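Local coordinates for protein putative D-lactate dehydrogenase (Chlamydomonas reinhardtii, PDB 4ZGS) that reduces pyruvate, probably to D-lactate, with an NAD-type cofactor, and has been identified as the pyruvate reductase of the algal chloroplast, at residues A[53-56]-A[62-65]; A[298-303]-A[319-324]. One frame throughout, in Å; residues are numbered along the deposited sequence.

Interaction 1. Residues A[53-56]-A[62-65]; sequences PMQK and YFVE
The ring of Phe63 reaches from its strand to the helix and meets Met54 and Gln55 with its outer rim, and neither residue lies over a face. Its far corner carries the closest approach, Phe63 CZ lying 4.0 Å from Met54 CB, and the next atom out, Met54 CG, stands 4.2 Å from the same Phe63 CZ. The Met54 chain folds at its second and third torsions, and this brings the methyl end back to within 4.3 Å of the ring, measured from Met54 CE to Phe63 CZ. Gln55 adds an apolar neighbour beside the same edge through its aliphatic part, Gln55 CG being 4.3 Å from Phe63 CE2. No hydrogen bond crosses here, and the meeting is one of hydrocarbon surfaces burying a modest 117 Å² in all. With CG anti to the carbonyl carbon (chi1 -70°), Phe63 sends its ring outward from the strand to the helix. Met54 is buried, whereas Gln55 is exposed, so the contact runs from the interior to the surface. Cys39 of the neighbouring strand 36-39 touches both Met54 and Phe63, and Thr42 also packs on Phe63. The contact belongs to a right-handed beta-alpha-beta unit of parallel-sheet proteins, in which strand 36-39 leads into helix 44-57 and then into strand 60-63. Phe63 thus packs the last turn of that helix onto strand 60-63, an edge strand of the five-stranded sheet within this chain, while helix 341-359 lies against helix 44-57 at Pro53.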
ATOM      1  N   PRO A  53     -17.025  16.775 -25.543  1.00 51.66           N
ATOM      2  CA  PRO A  53     -17.146  18.113 -26.150  1.00 51.45           C
ATOM      3  C   PRO A  53     -16.677  18.191 -27.602  1.00 56.18           C
ATOM      4  O   PRO A  53     -17.271  18.928 -28.400  1.00 62.29           O
ATOM      5  CB  PRO A  53     -16.247  18.983 -25.270  1.00 50.88           C
ATOM      6  CG  PRO A  53     -16.197  18.244 -23.928  1.00 50.84           C
ATOM      7  CD  PRO A  53     -16.283  16.782 -24.270  1.00 42.46           C
ATOM      8  N   MET A  54     -15.649  17.421 -27.949  1.00 56.86           N
ATOM      9  CA  MET A  54     -15.060  17.509 -29.278  1.00 50.90           C
ATOM     10  C   MET A  54     -15.978  16.949 -30.337  1.00 55.47           C
ATOM     11  O   MET A  54     -16.029  17.473 -31.455  1.00 53.53           O
ATOM     12  CB  MET A  54     -13.717  16.778 -29.356  1.00 41.18           C
ATOM     13  CG  MET A  54     -12.634  17.374 -28.497  1.00 48.50           C
ATOM     14  SD  MET A  54     -11.410  18.366 -29.353  1.00 87.20           S
ATOM     15  CE  MET A  54     -10.473  17.127 -30.229  1.00110.86           C
ATOM     16  N   GLN A  55     -16.703  15.890 -29.991  1.00 59.57           N
ATOM     17  CA  GLN A  55     -17.522  15.219 -30.985  1.00 64.97           C
ATOM     18  C   GLN A  55     -18.838  15.972 -31.167  1.00 68.42           C
ATOM     19  O   GLN A  55     -19.554  15.735 -32.138  1.00 75.18           O
ATOM     20  CB  GLN A  55     -17.768  13.760 -30.581  1.00 68.21           C
ATOM     21  CG  GLN A  55     -16.486  13.057 -30.093  1.00 72.70           C
ATOM     22  CD  GLN A  55     -16.665  11.577 -29.701  1.00 75.06           C
ATOM     23  OE1 GLN A  55     -16.473  11.209 -28.553  1.00 69.26           O
ATOM     24  NE2 GLN A  55     -16.973  10.728 -30.674  1.00 84.52           N
ATOM     25  N   LYS A  56     -19.129  16.910 -30.266  1.00 65.79           N
ATOM     26  CA  LYS A  56     -20.264  17.814 -30.454  1.00 69.70           C
ATOM     27  C   LYS A  56     -19.965  18.935 -31.452  1.00 69.82           C
ATOM     28  O   LYS A  56     -20.883  19.501 -32.042  1.00 74.18           O
ATOM     29  CB  LYS A  56     -20.737  18.406 -29.122  1.00 72.17           C
ATOM     30  CG  LYS A  56     -21.524  17.415 -28.275  1.00 78.12           C
ATOM     31  CD  LYS A  56     -21.956  18.013 -26.940  1.00 85.83           C
ATOM     32  CE  LYS A  56     -22.694  16.972 -26.097  1.00 93.64           C
ATOM     33  NZ  LYS A  56     -23.040  17.418 -24.716  1.00 94.09           N
ATOM     34  N   TYR A  62     -10.314  11.895 -34.229  1.00 68.10           N
ATOM     35  CA  TYR A  62      -9.544  10.673 -34.005  1.00 63.06           C
ATOM     36  C   TYR A  62      -8.805  10.702 -32.652  1.00 57.12           C
ATOM     37  O   TYR A  62      -7.960  11.578 -32.398  1.00 52.69           O
ATOM     38  CB  TYR A  62      -8.544  10.492 -35.139  1.00 62.77           C
ATOM     39  CG  TYR A  62      -7.837   9.147 -35.167  1.00 68.16           C
ATOM     40  CD1 TYR A  62      -8.124   8.153 -34.238  1.00 67.32           C
ATOM     41  CD2 TYR A  62      -6.841   8.896 -36.110  1.00 69.06           C
ATOM     42  CE1 TYR A  62      -7.456   6.943 -34.273  1.00 67.78           C
ATOM     43  CE2 TYR A  62      -6.176   7.719 -36.149  1.00 69.74           C
ATOM     44  CZ  TYR A  62      -6.479   6.734 -35.236  1.00 71.65           C
ATOM     45  OH  TYR A  62      -5.783   5.542 -35.307  1.00 72.72           O
ATOM     46  N   PHE A  63      -9.135   9.772 -31.764  1.00 54.53           N
ATOM     47  CA  PHE A  63      -8.441   9.724 -30.468  1.00 51.22           C
ATOM     48  C   PHE A  63      -7.436   8.565 -30.392  1.00 52.90           C
ATOM     49  O   PHE A  63      -7.826   7.397 -30.382  1.00 53.33           O
ATOM     50  CB  PHE A  63      -9.467   9.636 -29.333  1.00 52.59           C
ATOM     51  CG  PHE A  63     -10.264  10.907 -29.125  1.00 49.93           C
ATOM     52  CD1 PHE A  63      -9.738  11.956 -28.374  1.00 51.58           C
ATOM     53  CD2 PHE A  63     -11.508  11.082 -29.741  1.00 52.85           C
ATOM     54  CE1 PHE A  63     -10.472  13.148 -28.190  1.00 54.97           C
ATOM     55  CE2 PHE A  63     -12.237  12.276 -29.585  1.00 57.06           C
ATOM     56  CZ  PHE A  63     -11.718  13.308 -28.812  1.00 54.89           C
ATOM     57  N   VAL A  64      -6.141   8.898 -30.393  1.00 51.47           N
ATOM     58  CA  VAL A  64      -5.069   7.901 -30.305  1.00 49.73           C
ATOM     59  C   VAL A  64      -4.506   7.803 -28.878  1.00 50.17           C
ATOM     60  O   VAL A  64      -4.122   8.819 -28.280  1.00 45.20           O
ATOM     61  CB  VAL A  64      -3.919   8.184 -31.324  1.00 58.11           C
ATOM     62  CG1 VAL A  64      -4.469   8.362 -32.742  1.00 48.81           C
ATOM     63  CG2 VAL A  64      -3.078   9.379 -30.904  1.00 60.35           C
ATOM     64  N   GLU A  65      -4.496   6.593 -28.315  1.00 47.79           N
ATOM     65  CA  GLU A  65      -4.045   6.449 -26.935  1.00 48.18           C
ATOM     66  C   GLU A  65      -2.544   6.651 -26.726  1.00 55.07           C
ATOM     67  O   GLU A  65      -2.162   7.427 -25.859  1.00 56.62           O
ATOM     68  CB  GLU A  65      -4.505   5.116 -26.358  1.00 50.15           C
ATOM     69  CG  GLU A  65      -5.991   4.882 -26.593  1.00 58.18           C
ATOM     70  CD  GLU A  65      -6.538   3.659 -25.867  1.00 73.73           C
ATOM     71  OE1 GLU A  65      -5.738   2.849 -25.343  1.00 80.88           O
ATOM     72  OE2 GLU A  65      -7.779   3.521 -25.799  1.00 79.03           O
TER

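Interaction 2. Residues A[298-303]-A[319-324]; sequences GGLFFV and RQFRTL
Leu300 and Phe321 both carry CG opposite the backbone N, with chi1 at -173° and -177°, and these torsions extend the two side chains toward one another from a loop and a short helix of the Rossmann-type NAD-binding domain. One branch of the leucine does the touching: Leu300 CD2 sits over one face of the Phe321 ring, displaced toward its rim, and comes to 4.0 Å from Phe321 CD2. The aromatic end of Phe301 joins from the loop side, Phe301 CE1 lying 4.4 Å from Phe321 CZ in an oblique meeting of the two rings. Phe321 therefore receives a methyl over one face, while the Phe301 ring approaches its CZ obliquely, in a contact that is apolar throughout. Tyr294 and Val332 of the same chain also press on this ring, the latter from strand 330-332 at the border of the six-stranded parallel sheet. Tyr166 of the third subunit meets the ring nearly at right angles and also packs on Leu300, which carries this apolar patch into the subunit interface. Of the loop carbonyls, Leu300 O is hydrogen-bonded to His305 NE2 and Gly299 O to Lys316 NZ; Asp318 OD1, in turn, accepts a hydrogen bond from Phe321 N in the first turn of the helix. At the start of the same helix, Arg319 O accepts twice from one residue, Thr323, a turn further on. Thr323 N bonds to it at 2.9 Å and Thr323 OG1 at 2.8 Å, the hydroxyl standing above the carbonyl plane, on the face opposite to the amide.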
ATOM      1  N   GLY A 298      11.075  14.860 -17.076  1.00 98.49           N
ATOM      2  CA  GLY A 298      11.045  14.311 -18.429  1.00 93.18           C
ATOM      3  C   GLY A 298      11.224  12.819 -18.511  1.00 80.31           C
ATOM      4  O   GLY A 298      12.260  12.286 -18.117  1.00 83.98           O
ATOM      5  N   GLY A 299      10.219  12.144 -19.059  1.00 68.19           N
ATOM      6  CA  GLY A 299      10.220  10.698 -19.134  1.00 58.42           C
ATOM      7  C   GLY A 299       9.756  10.082 -17.824  1.00 65.33           C
ATOM      8  O   GLY A 299       9.384   8.908 -17.783  1.00 78.22           O
ATOM      9  N   LEU A 300       9.751  10.874 -16.753  1.00 55.45           N
ATOM     10  CA  LEU A 300       9.346  10.397 -15.424  1.00 57.46           C
ATOM     11  C   LEU A 300       7.836  10.555 -15.174  1.00 60.59           C
ATOM     12  O   LEU A 300       7.142   9.579 -14.883  1.00 59.76           O
ATOM     13  CB  LEU A 300      10.142  11.116 -14.330  1.00 56.44           C
ATOM     14  CG  LEU A 300       9.973  10.638 -12.880  1.00 58.46           C
ATOM     15  CD1 LEU A 300      10.406   9.187 -12.699  1.00 46.56           C
ATOM     16  CD2 LEU A 300      10.687  11.569 -11.878  1.00 60.32           C
ATOM     17  N   PHE A 301       7.332  11.781 -15.215  1.00 62.58           N
ATOM     18  CA  PHE A 301       5.907  11.999 -14.942  1.00 62.30           C
ATOM     19  C   PHE A 301       4.941  11.642 -16.093  1.00 58.76           C
ATOM     20  O   PHE A 301       5.319  11.542 -17.263  1.00 53.76           O
ATOM     21  CB  PHE A 301       5.663  13.436 -14.500  1.00 63.44           C
ATOM     22  CG  PHE A 301       5.937  13.681 -13.045  1.00 66.88           C
ATOM     23  CD1 PHE A 301       7.178  13.398 -12.493  1.00 72.58           C
ATOM     24  CD2 PHE A 301       4.939  14.192 -12.212  1.00 72.11           C
ATOM     25  CE1 PHE A 301       7.425  13.637 -11.129  1.00 75.89           C
ATOM     26  CE2 PHE A 301       5.179  14.436 -10.855  1.00 72.67           C
ATOM     27  CZ  PHE A 301       6.423  14.157 -10.315  1.00 71.46           C
ATOM     28  N   PHE A 302       3.680  11.458 -15.720  1.00 57.84           N
ATOM     29  CA  PHE A 302       2.609  11.093 -16.646  1.00 54.17           C
ATOM     30  C   PHE A 302       2.788   9.708 -17.271  1.00 45.32           C
ATOM     31  O   PHE A 302       2.141   9.371 -18.258  1.00 51.93           O
ATOM     32  CB  PHE A 302       2.517  12.111 -17.776  1.00 54.09           C
ATOM     33  CG  PHE A 302       2.564  13.547 -17.339  1.00 53.53           C
ATOM     34  CD1 PHE A 302       1.490  14.122 -16.678  1.00 50.86           C
ATOM     35  CD2 PHE A 302       3.664  14.336 -17.645  1.00 55.40           C
ATOM     36  CE1 PHE A 302       1.526  15.450 -16.305  1.00 61.82           C
ATOM     37  CE2 PHE A 302       3.702  15.669 -17.287  1.00 62.12           C
ATOM     38  CZ  PHE A 302       2.634  16.232 -16.615  1.00 63.68           C
ATOM     39  N   VAL A 303       3.607   8.887 -16.642  1.00 40.14           N
ATOM     40  CA  VAL A 303       3.805   7.519 -17.074  1.00 43.83           C
ATOM     41  C   VAL A 303       3.572   6.595 -15.885  1.00 49.40           C
ATOM     42  O   VAL A 303       4.007   6.892 -14.768  1.00 43.48           O
ATOM     43  CB  VAL A 303       5.210   7.256 -17.604  1.00 44.20           C
ATOM     44  CG1 VAL A 303       5.362   5.768 -17.878  1.00 43.41           C
ATOM     45  CG2 VAL A 303       5.493   8.069 -18.854  1.00 40.00           C
ATOM     46  N   ARG A 319      17.328   7.429  -8.736  1.00 46.47           N
ATOM     47  CA  ARG A 319      17.563   6.876  -7.418  1.00 48.69           C
ATOM     48  C   ARG A 319      17.208   7.917  -6.373  1.00 49.76           C
ATOM     49  O   ARG A 319      16.629   7.596  -5.337  1.00 49.69           O
ATOM     50  CB  ARG A 319      19.002   6.386  -7.237  1.00 40.02           C
ATOM     51  CG  ARG A 319      19.191   5.717  -5.877  1.00 42.99           C
ATOM     52  CD  ARG A 319      20.669   5.482  -5.589  1.00 43.18           C
ATOM     53  NE  ARG A 319      21.279   4.658  -6.623  1.00 41.15           N
ATOM     54  CZ  ARG A 319      22.577   4.420  -6.699  1.00 43.99           C
ATOM     55  NH1 ARG A 319      23.391   4.936  -5.786  1.00 50.33           N
ATOM     56  NH2 ARG A 319      23.054   3.681  -7.685  1.00 43.85           N
ATOM     57  N   GLN A 320      17.562   9.168  -6.637  1.00 53.47           N
ATOM     58  CA  GLN A 320      17.311  10.187  -5.632  1.00 55.19           C
ATOM     59  C   GLN A 320      15.821  10.531  -5.474  1.00 49.56           C
ATOM     60  O   GLN A 320      15.368  10.699  -4.339  1.00 49.82           O
ATOM     61  CB  GLN A 320      18.176  11.419  -5.897  1.00 59.49           C
ATOM     62  CG  GLN A 320      17.571  12.558  -6.642  1.00 66.71           C
ATOM     63  CD  GLN A 320      18.425  13.805  -6.491  1.00 70.11           C
ATOM     64  OE1 GLN A 320      19.203  13.918  -5.540  1.00 69.45           O
ATOM     65  NE2 GLN A 320      18.332  14.719  -7.450  1.00 74.62           N
ATOM     66  N   PHE A 321      15.035  10.529  -6.549  1.00 44.43           N
ATOM     67  CA  PHE A 321      13.580  10.658  -6.394  1.00 43.07           C
ATOM     68  C   PHE A 321      12.976   9.490  -5.576  1.00 43.75           C
ATOM     69  O   PHE A 321      12.212   9.704  -4.626  1.00 43.87           O
ATOM     70  CB  PHE A 321      12.898  10.742  -7.757  1.00 43.87           C
ATOM     71  CG  PHE A 321      11.398  10.957  -7.695  1.00 48.38           C
ATOM     72  CD1 PHE A 321      10.852  12.125  -7.154  1.00 54.75           C
ATOM     73  CD2 PHE A 321      10.528   9.993  -8.191  1.00 51.65           C
ATOM     74  CE1 PHE A 321       9.462  12.339  -7.124  1.00 50.74           C
ATOM     75  CE2 PHE A 321       9.134  10.192  -8.141  1.00 53.20           C
ATOM     76  CZ  PHE A 321       8.606  11.377  -7.604  1.00 49.96           C
ATOM     77  N   ARG A 322      13.329   8.259  -5.928  1.00 42.97           N
ATOM     78  CA  ARG A 322      12.780   7.087  -5.223  1.00 43.45           C
ATOM     79  C   ARG A 322      13.161   7.104  -3.726  1.00 41.03           C
ATOM     80  O   ARG A 322      12.379   6.717  -2.839  1.00 44.89           O
ATOM     81  CB  ARG A 322      13.258   5.783  -5.907  1.00 41.38           C
ATOM     82  CG  ARG A 322      12.812   5.608  -7.395  1.00 35.53           C
ATOM     83  CD  ARG A 322      11.280   5.620  -7.490  1.00 42.79           C
ATOM     84  NE  ARG A 322      10.682   4.459  -6.827  1.00 49.19           N
ATOM     85  CZ  ARG A 322       9.383   4.327  -6.548  1.00 48.30           C
ATOM     86  NH1 ARG A 322       8.511   5.293  -6.847  1.00 39.39           N
ATOM     87  NH2 ARG A 322       8.956   3.231  -5.939  1.00 49.57           N
ATOM     88  N   THR A 323      14.368   7.575  -3.456  1.00 39.38           N
ATOM     89  CA  THR A 323      14.829   7.750  -2.098  1.00 47.49           C
ATOM     90  C   THR A 323      13.963   8.792  -1.376  1.00 51.45           C
ATOM     91  O   THR A 323      13.529   8.578  -0.243  1.00 46.98           O
ATOM     92  CB  THR A 323      16.322   8.162  -2.093  1.00 50.77           C
ATOM     93  OG1 THR A 323      17.098   7.084  -2.623  1.00 54.20           O
ATOM     94  CG2 THR A 323      16.823   8.486  -0.686  1.00 43.55           C
ATOM     95  N   LEU A 324      13.707   9.913  -2.053  1.00 54.04           N
ATOM     96  CA  LEU A 324      12.910  11.006  -1.492  1.00 50.60           C
ATOM     97  C   LEU A 324      11.512  10.556  -1.044  1.00 48.42           C
ATOM     98  O   LEU A 324      11.005  10.988  -0.000  1.00 52.64           O
ATOM     99  CB  LEU A 324      12.787  12.120  -2.510  1.00 45.87           C
ATOM    100  CG  LEU A 324      12.082  13.333  -1.970  1.00 39.30           C
ATOM    101  CD1 LEU A 324      12.784  13.781  -0.683  1.00 40.54           C
ATOM    102  CD2 LEU A 324      12.105  14.408  -3.028  1.00 40.22           C
TER

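Overall arrangement
Interaction 1 joins a helix to the edge of the sheet of strands 36-39 to 127-129 and interaction 2 lies in the Rossmann-type domain, the two halves between which enzymes of this family hold their cofactor. Their centres are 30 Å apart and their nearest atoms about 9 Å, with no touch. Both contacts lie away from the NAD-binding residues, though the side chain of Phe301 comes to about 8 Å from the bound dinucleotide. A more direct link between the halves is Phe302, which packs on Val86, just beyond strand 81-84. Both regions border other subunits: Tyr62, within residues 62-65, packs on Tyr62 of the second subunit, whereas residues 319-324 face the third and fourth.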